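Local coordinates for protein alternansucrase (Leuconostoc mesenteroides, PDB 6HVG) that belongs to glycoside hydrolase family 70, a TIM-barrel-clan family with a calcium site, and also carries repeats of the choline-binding, cell-wall-binding type, at residues A[414-419]-A[437-442]; A[746-751]-A[821-826]; A[1322-1327]-A[1361-1366]. All blocks are in the same frame, centred on the assembly; numbering follows the deposited sequence.

Contact 1 (A[414-419]-A[437-442]); sequences TWYRPT and RPLLMT
Trp415 and Tyr416 pair with Pro438 and Arg437 in a short antiparallel ladder. Tyr416 and Arg437 form the hydrogen-bonded pair: Tyr416 N gives to Arg437 O at 2.6 Å, and Arg437 N gives back to Tyr416 O at 2.7 Å. Trp415 and Pro438 are the non-hydrogen-bonded pair, with CA atoms 3.9 Å apart. Leu439 N then reaches Thr414 O at 3.0 Å and adds a third backbone bond.

The Trp415 and Pro438 side chains run side by side in the same direction. Pro438 CD sits over the face of the six-membered ring in a CH-pi contact, 3.7 Å from its centroid and 6° off the normal. Tyr416 turns its ring along the second segment toward Leu439 and Thr442. With chi1 at 78°, CG falls between the backbone N and the carbonyl carbon, and CD1 comes 4.0 Å from Leu439 CD1. The hydroxyl OH accepts from Thr442 OG1 at 3.0 Å and also bonds the Asn393 carbonyl. The guanidinium of Arg437 forms a salt bridge with Glu489 through NH2.

Helices 474-495 and 499-511 cover Arg437 and Pro438, while Leu1262 and Leu1285 touch Leu439 and Tyr416. Such a meeting of early and late chain is consistent with the U-shaped chain course of family 70, here at a two-stranded antiparallel sheet packed on helices.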
loop_
_atom_site.group_PDB
_atom_site.type_symbol
_atom_site.label_atom_id
_atom_site.label_comp_id
_atom_site.label_asym_id
_atom_site.label_seq_id
_atom_site.Cartn_x
_atom_site.Cartn_y
_atom_site.Cartn_z
ATOM N N THR A 414 -29.119 -2.671 15.196
ATOM C CA THR A 414 -30.568 -2.687 14.907
ATOM C C THR A 414 -31.372 -2.258 16.109
ATOM O O THR A 414 -31.094 -2.678 17.236
ATOM C CB THR A 414 -31.059 -4.101 14.513
ATOM O OG1 THR A 414 -30.710 -4.378 13.161
ATOM C CG2 THR A 414 -32.583 -4.212 14.617
ATOM N N TRP A 415 -32.366 -1.416 15.849
ATOM C CA TRP A 415 -33.413 -1.104 16.796
ATOM C C TRP A 415 -34.701 -1.740 16.286
ATOM O O TRP A 415 -34.889 -1.869 15.070
ATOM C CB TRP A 415 -33.569 0.414 16.926
ATOM C CG TRP A 415 -32.464 1.083 17.702
ATOM C CD1 TRP A 415 -31.130 0.778 17.669
ATOM C CD2 TRP A 415 -32.602 2.177 18.615
ATOM N NE1 TRP A 415 -30.447 1.589 18.521
ATOM C CE2 TRP A 415 -31.326 2.461 19.112
ATOM C CE3 TRP A 415 -33.680 2.936 19.066
ATOM C CZ2 TRP A 415 -31.094 3.483 20.044
ATOM C CZ3 TRP A 415 -33.451 3.955 20.000
ATOM C CH2 TRP A 415 -32.168 4.221 20.461
ATOM N N TYR A 416 -35.569 -2.145 17.219
ATOM C CA TYR A 416 -36.846 -2.774 16.892
ATOM C C TYR A 416 -37.985 -2.142 17.689
ATOM O O TYR A 416 -37.742 -1.342 18.595
ATOM C CB TYR A 416 -36.791 -4.296 17.113
ATOM C CG TYR A 416 -36.900 -4.744 18.547
ATOM C CD1 TYR A 416 -35.895 -4.489 19.454
ATOM C CD2 TYR A 416 -38.029 -5.433 19.000
ATOM C CE1 TYR A 416 -36.001 -4.896 20.773
ATOM C CE2 TYR A 416 -38.137 -5.854 20.316
ATOM C CZ TYR A 416 -37.120 -5.582 21.196
ATOM O OH TYR A 416 -37.218 -5.995 22.507
ATOM N N ARG A 417 -39.223 -2.492 17.336
ATOM C CA ARG A 417 -40.403 -1.997 18.028
ATOM C C ARG A 417 -40.916 -3.063 18.977
ATOM O O ARG A 417 -41.503 -4.039 18.525
ATOM C CB ARG A 417 -41.499 -1.621 17.022
ATOM C CG ARG A 417 -42.743 -1.005 17.658
ATOM C CD ARG A 417 -43.937 -0.958 16.716
ATOM N NE ARG A 417 -45.106 -0.342 17.359
ATOM C CZ ARG A 417 -46.308 -0.222 16.800
ATOM N NH1 ARG A 417 -46.536 -0.690 15.580
ATOM N NH2 ARG A 417 -47.282 0.378 17.468
ATOM N N PRO A 418 -40.697 -2.894 20.293
ATOM C CA PRO A 418 -41.286 -3.867 21.223
ATOM C C PRO A 418 -42.779 -3.683 21.333
ATOM O O PRO A 418 -43.258 -2.597 21.106
ATOM C CB PRO A 418 -40.619 -3.535 22.571
ATOM C CG PRO A 418 -40.246 -2.108 22.449
ATOM C CD PRO A 418 -39.861 -1.913 21.003
ATOM N N THR A 419 -43.500 -4.736 21.689
ATOM C CA THR A 419 -44.946 -4.648 21.846
ATOM C C THR A 419 -45.341 -3.498 22.793
ATOM O O THR A 419 -46.163 -2.646 22.442
ATOM C CB THR A 419 -45.517 -5.997 22.352
ATOM O OG1 THR A 419 -45.198 -7.027 21.410
ATOM C CG2 THR A 419 -47.034 -5.934 22.519
ATOM N N ARG A 437 -36.610 0.683 19.929
ATOM C CA ARG A 437 -35.635 0.434 20.978
ATOM C C ARG A 437 -34.528 -0.479 20.450
ATOM O O ARG A 437 -34.748 -1.241 19.523
ATOM C CB ARG A 437 -36.311 -0.202 22.202
ATOM C CG ARG A 437 -37.153 0.750 23.047
ATOM C CD ARG A 437 -36.281 1.780 23.765
ATOM N NE ARG A 437 -37.012 2.711 24.637
ATOM C CZ ARG A 437 -37.739 3.742 24.211
ATOM N NH1 ARG A 437 -37.890 3.974 22.904
ATOM N NH2 ARG A 437 -38.369 4.518 25.083
ATOM N N PRO A 438 -33.320 -0.400 21.028
ATOM C CA PRO A 438 -32.217 -1.219 20.552
ATOM C C PRO A 438 -32.432 -2.679 20.864
ATOM O O PRO A 438 -32.797 -3.031 21.983
ATOM C CB PRO A 438 -30.986 -0.692 21.325
ATOM C CG PRO A 438 -31.525 0.076 22.444
ATOM C CD PRO A 438 -32.908 0.520 22.094
ATOM N N LEU A 439 -32.148 -3.524 19.885
ATOM C CA LEU A 439 -32.225 -4.953 20.047
ATOM C C LEU A 439 -31.402 -5.426 21.239
ATOM O O LEU A 439 -31.802 -6.336 21.966
ATOM C CB LEU A 439 -31.734 -5.641 18.768
ATOM C CG LEU A 439 -31.985 -7.143 18.643
ATOM C CD1 LEU A 439 -33.462 -7.506 18.687
ATOM C CD2 LEU A 439 -31.375 -7.632 17.354
ATOM N N LEU A 440 -30.242 -4.821 21.439
ATOM C CA LEU A 440 -29.342 -5.207 22.526
ATOM C C LEU A 440 -29.823 -4.848 23.945
ATOM O O LEU A 440 -29.166 -5.206 24.932
ATOM C CB LEU A 440 -27.942 -4.624 22.288
ATOM C CG LEU A 440 -27.161 -5.111 21.052
ATOM C CD1 LEU A 440 -25.865 -4.333 20.889
ATOM C CD2 LEU A 440 -26.851 -6.598 21.150
ATOM N N MET A 441 -30.964 -4.174 24.047
ATOM C CA MET A 441 -31.636 -3.957 25.337
ATOM C C MET A 441 -32.311 -5.236 25.838
ATOM O O MET A 441 -32.515 -5.392 27.042
ATOM C CB MET A 441 -32.667 -2.817 25.209
ATOM C CG MET A 441 -33.289 -2.327 26.521
ATOM S SD MET A 441 -34.484 -0.971 26.310
ATOM C CE MET A 441 -35.871 -1.831 25.568
ATOM N N THR A 442 -32.638 -6.134 24.903
ATOM C CA THR A 442 -33.466 -7.313 25.130
ATOM C C THR A 442 -32.846 -8.635 24.674
ATOM O O THR A 442 -33.186 -9.686 25.202
ATOM C CB THR A 442 -34.801 -7.115 24.397
ATOM O OG1 THR A 442 -35.500 -6.018 25.014
ATOM C CG2 THR A 442 -35.676 -8.382 24.449
#

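Contact 2 (A[746-751]-A[821-826]); sequences YSFVRA and VPRVYY
Tyr746 and Ser747 run parallel to Val821 and Pro822, with Ser747 N bonded to Val821 O at 3.1 Å and Arg823 N to Ser747 O at 2.7 Å. These are adjacent strands of the eight-stranded parallel sheet of the TIM-type barrel.

After Ser747 the first segment bows out at Val749 and Arg750, and side chains and water make the links. Arg823 starts extended, with CG opposite the backbone N (chi1 -169°), and bends at chi3. This brings its guanidinium beside two rings. Tyr746 CE2 lies over the centre of one guanidinium face, 3.7 Å from CZ. NH2 rests over the Phe748 ring face, 3.5 Å from Phe748 CD1. The planes are tilted, so neither pair is a flat stack. Water 2 accepts from Arg823 NE at 2.7 Å and donates to Arg750 O. Water 1 links Val749 N to Arg823 O.

Tyr825 carries the far end. One ring face is met by the Ala751 carbonyl, with Ala751 O 3.6 Å from Tyr825 CZ. The Arg750 guanidinium stands at the ring edge, its plane 84° from the ring.

Both arginines are buried and have acidic partners: Arg823 meets Glu1083, and Arg750 meets Asp828 and Glu832. Glu832 also bonds Tyr825 OH. The buried positive charges are probably balanced by these carboxylates, and the rings pack against the guanidinium groups.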
loop_
_atom_site.group_PDB
_atom_site.type_symbol
_atom_site.label_atom_id
_atom_site.label_comp_id
_atom_site.label_asym_id
_atom_site.label_seq_id
_atom_site.Cartn_x
_atom_site.Cartn_y
_atom_site.Cartn_z
ATOM N N TYR A 746 4.495 5.816 -25.319
ATOM C CA TYR A 746 4.766 7.089 -24.638
ATOM C C TYR A 746 5.729 6.858 -23.496
ATOM O O TYR A 746 5.831 5.751 -23.000
ATOM C CB TYR A 746 3.489 7.752 -24.137
ATOM C CG TYR A 746 2.867 7.182 -22.884
ATOM C CD1 TYR A 746 2.065 6.051 -22.923
ATOM C CD2 TYR A 746 3.056 7.800 -21.658
ATOM C CE1 TYR A 746 1.482 5.533 -21.764
ATOM C CE2 TYR A 746 2.480 7.306 -20.501
ATOM C CZ TYR A 746 1.681 6.176 -20.555
ATOM O OH TYR A 746 1.098 5.689 -19.396
ATOM N N SER A 747 6.474 7.885 -23.108
ATOM C CA SER A 747 7.479 7.740 -22.047
ATOM C C SER A 747 7.535 8.973 -21.206
ATOM O O SER A 747 7.217 10.057 -21.681
ATOM C CB SER A 747 8.879 7.448 -22.639
ATOM O OG SER A 747 9.233 8.364 -23.652
ATOM N N PHE A 748 7.960 8.815 -19.961
ATOM C CA PHE A 748 8.031 9.945 -19.044
ATOM C C PHE A 748 9.129 9.780 -18.027
ATOM O O PHE A 748 9.640 8.698 -17.845
ATOM C CB PHE A 748 6.695 10.127 -18.323
ATOM C CG PHE A 748 6.228 8.905 -17.592
ATOM C CD1 PHE A 748 5.430 7.956 -18.224
ATOM C CD2 PHE A 748 6.569 8.705 -16.276
ATOM C CE1 PHE A 748 4.995 6.825 -17.568
ATOM C CE2 PHE A 748 6.132 7.579 -15.605
ATOM C CZ PHE A 748 5.349 6.638 -16.253
ATOM N N VAL A 749 9.480 10.888 -17.377
ATOM C CA VAL A 749 10.430 10.894 -16.267
ATOM C C VAL A 749 9.677 10.822 -14.948
ATOM O O VAL A 749 10.059 10.081 -14.056
ATOM C CB VAL A 749 11.295 12.156 -16.287
ATOM C CG1 VAL A 749 12.278 12.152 -15.128
ATOM C CG2 VAL A 749 12.046 12.248 -17.619
ATOM N N ARG A 750 8.603 11.593 -14.830
ATOM C CA ARG A 750 7.748 11.564 -13.637
ATOM C C ARG A 750 6.300 11.640 -14.046
ATOM O O ARG A 750 5.988 11.985 -15.177
ATOM C CB ARG A 750 8.068 12.732 -12.673
ATOM C CG ARG A 750 9.467 12.670 -12.095
ATOM C CD ARG A 750 9.553 13.292 -10.716
ATOM N NE ARG A 750 9.236 14.716 -10.752
ATOM C CZ ARG A 750 8.325 15.326 -10.010
ATOM N NH1 ARG A 750 7.593 14.672 -9.123
ATOM N NH2 ARG A 750 8.146 16.622 -10.165
ATOM N N ALA A 751 5.414 11.319 -13.110
ATOM C CA ALA A 751 3.986 11.379 -13.355
ATOM C C ALA A 751 3.243 11.828 -12.112
ATOM O O ALA A 751 3.820 11.903 -11.035
ATOM C CB ALA A 751 3.496 10.023 -13.832
ATOM N N VAL A 821 6.461 8.864 -27.985
ATOM C CA VAL A 821 5.755 10.094 -27.702
ATOM C C VAL A 821 6.091 10.510 -26.277
ATOM O O VAL A 821 5.611 9.906 -25.325
ATOM C CB VAL A 821 4.240 9.925 -27.797
ATOM C CG1 VAL A 821 3.550 11.228 -27.384
ATOM C CG2 VAL A 821 3.799 9.475 -29.188
ATOM N N PRO A 822 6.948 11.517 -26.101
ATOM C CA PRO A 822 7.276 11.887 -24.717
ATOM C C PRO A 822 6.107 12.527 -23.981
ATOM O O PRO A 822 5.259 13.144 -24.607
ATOM C CB PRO A 822 8.421 12.878 -24.877
ATOM C CG PRO A 822 8.241 13.429 -26.244
ATOM C CD PRO A 822 7.711 12.301 -27.077
ATOM N N ARG A 823 6.048 12.330 -22.668
ATOM C CA ARG A 823 5.083 13.015 -21.830
ATOM C C ARG A 823 5.772 13.864 -20.771
ATOM O O ARG A 823 6.721 13.419 -20.118
ATOM C CB ARG A 823 4.138 12.043 -21.155
ATOM C CG ARG A 823 2.977 12.768 -20.492
ATOM C CD ARG A 823 1.936 11.805 -19.951
ATOM N NE ARG A 823 2.472 11.030 -18.852
ATOM C CZ ARG A 823 1.786 10.140 -18.160
ATOM N NH1 ARG A 823 0.510 9.922 -18.445
ATOM N NH2 ARG A 823 2.394 9.471 -17.182
ATOM N N VAL A 824 5.274 15.089 -20.627
ATOM C CA VAL A 824 5.825 16.050 -19.699
ATOM C C VAL A 824 4.884 16.272 -18.511
ATOM O O VAL A 824 3.665 16.480 -18.679
ATOM C CB VAL A 824 6.067 17.401 -20.390
ATOM C CG1 VAL A 824 6.649 18.398 -19.404
ATOM C CG2 VAL A 824 6.994 17.233 -21.583
ATOM N N TYR A 825 5.457 16.234 -17.313
ATOM C CA TYR A 825 4.674 16.298 -16.078
ATOM C C TYR A 825 4.576 17.737 -15.597
ATOM O O TYR A 825 5.582 18.390 -15.349
ATOM C CB TYR A 825 5.327 15.386 -14.998
ATOM C CG TYR A 825 4.674 15.427 -13.626
ATOM C CD1 TYR A 825 3.297 15.369 -13.484
ATOM C CD2 TYR A 825 5.436 15.536 -12.461
ATOM C CE1 TYR A 825 2.706 15.415 -12.226
ATOM C CE2 TYR A 825 4.850 15.568 -11.205
ATOM C CZ TYR A 825 3.489 15.512 -11.095
ATOM O OH TYR A 825 2.904 15.569 -9.858
ATOM N N TYR A 826 3.346 18.203 -15.438
ATOM C CA TYR A 826 3.047 19.509 -14.846
ATOM C C TYR A 826 3.959 19.872 -13.694
ATOM O O TYR A 826 4.440 20.988 -13.617
ATOM C CB TYR A 826 1.589 19.505 -14.343
ATOM C CG TYR A 826 1.234 20.649 -13.424
ATOM C CD1 TYR A 826 0.789 21.875 -13.929
ATOM C CD2 TYR A 826 1.343 20.515 -12.067
ATOM C CE1 TYR A 826 0.422 22.905 -13.083
ATOM C CE2 TYR A 826 0.990 21.540 -11.216
ATOM C CZ TYR A 826 0.530 22.734 -11.730
ATOM O OH TYR A 826 0.193 23.741 -10.859
HETATM O O HOH W 1 8.024 13.317 -17.593
HETATM O O HOH W 2 4.381 12.202 -17.319
#

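Contact 3 (A[1322-1327]-A[1361-1366]); sequences NWYYFD and NGVELR
Asn1361 and Gly1362 open a loop that runs past the strand 1323-1326. That strand pairs with 1314-1317 in a two-stranded antiparallel sheet of a putative cell-wall-binding repeat, a family of the choline-binding clan. The loop lies between strands 1354-1357 and 1368-1371.

Asn1361 meets the Tyr1324 ring at its edge, with Asn1361 O near the ring plane and 3.7 Å from Tyr1324 CE2. Water 4 donates to both Asn1361 O and Tyr1324 OH. The same hydroxyl is bonded to Asp1318, and Asn1361 ND2 goes to the Glu375 carbonyl. Asn1361 OD1 turns back along its own segment to a weak bond from Val1363 N.

Gly1362 has a positive phi, and its carbonyl faces the strand. Water 5 accepts from Tyr1325 N and donates to Gly1362 O.

Val1363 splits its two methyls between neighbours. CG2 lies 4.2 Å from Tyr1324 CE2, and CG1 lies 3.9 Å from Asn1322 OD1.

Glu1364 makes the one direct backbone bond, from its N to Trp1323 O at 2.9 Å. Water 3 adds a second link, accepting from Trp1323 N and donating to Glu1364 O. The side chain runs alongside Trp1323, where CD is 3.8 Å from Trp1323 CB.

Arg1366 comes back across Trp1323. Its chain bends at chi3 (128°), which turns the guanidinium onto the indole. A salt bridge from Arg1366 NE to Glu1364 OE2, 3.2 Å long and nearly straight at 170°, helps to fix the rotation of the guanidinium. The carboxylate oxygen lies in the guanidinium plane, which leaves a face for the indole. The guanidinium stacks flat on the indole, planes 20° apart, a cation-pi contact in which Arg1366 CZ comes 3.4 Å from Trp1323 CD1.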
loop_
_atom_site.group_PDB
_atom_site.type_symbol
_atom_site.label_atom_id
_atom_site.label_comp_id
_atom_site.label_asym_id
_atom_site.label_seq_id
_atom_site.Cartn_x
_atom_site.Cartn_y
_atom_site.Cartn_z
ATOM N N ASN A 1322 -14.108 -22.730 27.213
ATOM C CA ASN A 1322 -13.955 -24.031 26.587
ATOM C C ASN A 1322 -14.780 -24.170 25.321
ATOM O O ASN A 1322 -15.870 -23.615 25.233
ATOM C CB ASN A 1322 -14.321 -25.150 27.562
ATOM C CG ASN A 1322 -13.555 -25.067 28.869
ATOM O OD1 ASN A 1322 -12.342 -25.263 28.898
ATOM N ND2 ASN A 1322 -14.256 -24.774 29.949
ATOM N N TRP A 1323 -14.253 -24.920 24.350
ATOM C CA TRP A 1323 -14.931 -25.127 23.078
ATOM C C TRP A 1323 -15.417 -26.543 22.949
ATOM O O TRP A 1323 -14.762 -27.482 23.415
ATOM C CB TRP A 1323 -14.001 -24.797 21.906
ATOM C CG TRP A 1323 -13.878 -23.338 21.655
ATOM C CD1 TRP A 1323 -13.006 -22.467 22.262
ATOM C CD2 TRP A 1323 -14.662 -22.556 20.751
ATOM N NE1 TRP A 1323 -13.187 -21.208 21.768
ATOM C CE2 TRP A 1323 -14.192 -21.229 20.836
ATOM C CE3 TRP A 1323 -15.693 -22.851 19.849
ATOM C CZ2 TRP A 1323 -14.746 -20.191 20.088
ATOM C CZ3 TRP A 1323 -16.228 -21.810 19.081
ATOM C CH2 TRP A 1323 -15.755 -20.501 19.217
ATOM N N TYR A 1324 -16.567 -26.690 22.288
ATOM C CA TYR A 1324 -17.205 -27.989 22.046
ATOM C C TYR A 1324 -17.685 -28.100 20.602
ATOM O O TYR A 1324 -17.959 -27.085 19.957
ATOM C CB TYR A 1324 -18.412 -28.136 22.974
ATOM C CG TYR A 1324 -18.079 -27.894 24.426
ATOM C CD1 TYR A 1324 -18.120 -26.617 24.953
ATOM C CD2 TYR A 1324 -17.706 -28.938 25.251
ATOM C CE1 TYR A 1324 -17.806 -26.382 26.266
ATOM C CE2 TYR A 1324 -17.397 -28.721 26.570
ATOM C CZ TYR A 1324 -17.445 -27.447 27.073
ATOM O OH TYR A 1324 -17.115 -27.236 28.387
ATOM N N TYR A 1325 -17.787 -29.328 20.103
ATOM C CA TYR A 1325 -18.433 -29.571 18.821
ATOM C C TYR A 1325 -19.686 -30.445 19.005
ATOM O O TYR A 1325 -19.640 -31.492 19.641
ATOM C CB TYR A 1325 -17.470 -30.254 17.851
ATOM C CG TYR A 1325 -18.138 -30.584 16.564
ATOM C CD1 TYR A 1325 -18.571 -29.578 15.707
ATOM C CD2 TYR A 1325 -18.396 -31.884 16.207
ATOM C CE1 TYR A 1325 -19.239 -29.877 14.539
ATOM C CE2 TYR A 1325 -19.059 -32.182 15.035
ATOM C CZ TYR A 1325 -19.482 -31.177 14.221
ATOM O OH TYR A 1325 -20.116 -31.469 13.042
ATOM N N PHE A 1326 -20.798 -29.992 18.437
ATOM C CA PHE A 1326 -22.042 -30.723 18.463
ATOM C C PHE A 1326 -22.317 -31.296 17.082
ATOM O O PHE A 1326 -22.372 -30.545 16.100
ATOM C CB PHE A 1326 -23.206 -29.804 18.919
ATOM C CG PHE A 1326 -23.139 -29.446 20.369
ATOM C CD1 PHE A 1326 -22.253 -28.500 20.808
ATOM C CD2 PHE A 1326 -23.932 -30.085 21.298
ATOM C CE1 PHE A 1326 -22.165 -28.183 22.146
ATOM C CE2 PHE A 1326 -23.850 -29.771 22.637
ATOM C CZ PHE A 1326 -22.964 -28.822 23.065
ATOM N N ASP A 1327 -22.527 -32.613 17.025
ATOM C CA ASP A 1327 -22.719 -33.335 15.759
ATOM C C ASP A 1327 -24.071 -33.072 15.104
ATOM O O ASP A 1327 -24.909 -32.334 15.640
ATOM C CB ASP A 1327 -22.459 -34.843 15.953
ATOM C CG ASP A 1327 -23.447 -35.528 16.912
ATOM O OD1 ASP A 1327 -24.622 -35.110 16.989
ATOM O OD2 ASP A 1327 -23.050 -36.513 17.582
ATOM N N ASN A 1361 -15.015 -35.034 28.726
ATOM C CA ASN A 1361 -16.022 -34.032 29.016
ATOM C C ASN A 1361 -16.294 -33.111 27.834
ATOM O O ASN A 1361 -16.987 -32.101 27.969
ATOM C CB ASN A 1361 -15.636 -33.199 30.245
ATOM C CG ASN A 1361 -14.334 -32.477 30.059
ATOM O OD1 ASN A 1361 -13.747 -32.502 28.982
ATOM N ND2 ASN A 1361 -13.858 -31.857 31.111
ATOM N N GLY A 1362 -15.733 -33.442 26.664
ATOM C CA GLY A 1362 -16.081 -32.766 25.389
ATOM C C GLY A 1362 -15.314 -31.502 25.096
ATOM O O GLY A 1362 -15.524 -30.891 24.052
ATOM N N VAL A 1363 -14.409 -31.133 25.999
ATOM C CA VAL A 1363 -13.572 -29.960 25.835
ATOM C C VAL A 1363 -12.593 -30.221 24.690
ATOM O O VAL A 1363 -11.958 -31.281 24.603
ATOM C CB VAL A 1363 -12.751 -29.678 27.114
ATOM C CG1 VAL A 1363 -11.787 -28.525 26.898
ATOM C CG2 VAL A 1363 -13.662 -29.354 28.286
ATOM N N GLU A 1364 -12.463 -29.240 23.816
ATOM C CA GLU A 1364 -11.522 -29.311 22.694
ATOM C C GLU A 1364 -10.130 -28.893 23.172
ATOM O O GLU A 1364 -9.981 -27.892 23.897
ATOM C CB GLU A 1364 -12.088 -28.472 21.525
ATOM C CG GLU A 1364 -11.151 -27.683 20.646
ATOM C CD GLU A 1364 -11.910 -26.930 19.552
ATOM O OE1 GLU A 1364 -13.006 -27.377 19.153
ATOM O OE2 GLU A 1364 -11.412 -25.888 19.064
ATOM N N LEU A 1365 -9.121 -29.702 22.836
ATOM C CA LEU A 1365 -7.721 -29.383 23.155
ATOM C C LEU A 1365 -7.219 -28.351 22.160
ATOM O O LEU A 1365 -7.488 -28.463 20.961
ATOM C CB LEU A 1365 -6.844 -30.633 23.096
ATOM C CG LEU A 1365 -5.360 -30.512 23.452
ATOM C CD1 LEU A 1365 -5.153 -30.177 24.919
ATOM C CD2 LEU A 1365 -4.633 -31.799 23.120
ATOM N N ARG A 1366 -6.530 -27.337 22.679
ATOM C CA ARG A 1366 -6.064 -26.205 21.877
ATOM C C ARG A 1366 -4.662 -25.785 22.278
ATOM O O ARG A 1366 -4.389 -25.586 23.469
ATOM C CB ARG A 1366 -6.978 -25.011 22.105
ATOM C CG ARG A 1366 -8.411 -25.206 21.684
ATOM C CD ARG A 1366 -9.253 -23.970 22.022
ATOM N NE ARG A 1366 -9.954 -23.573 20.800
ATOM C CZ ARG A 1366 -10.174 -22.325 20.399
ATOM N NH1 ARG A 1366 -9.757 -21.294 21.137
ATOM N NH2 ARG A 1366 -10.823 -22.113 19.250
HETATM O O HOH W 3 -11.313 -25.385 24.698
HETATM O O HOH W 4 -17.059 -29.808 29.514
HETATM O O HOH W 5 -17.196 -31.374 22.212
#

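The three contacts follow one another along the chain and do not touch. Contacts 1 and 3 lie on the same side of the chain's centre, with centres 33 Å apart and nearest atoms about 18 Å apart. Contact 2 lies on the opposite side, its centre 59 Å from that of contact 1 and 63 Å from that of contact 3. It alone belongs to the barrel sheet. That sheet also holds strands 617-620 and 1151-1156, which run shortly before the calcium ligands Asn625 and Asp1159. Glu575 and Asp581 also bind the calcium ion, and none of the three contacts supplies a ligand. Contact 3 belongs to the repeat region.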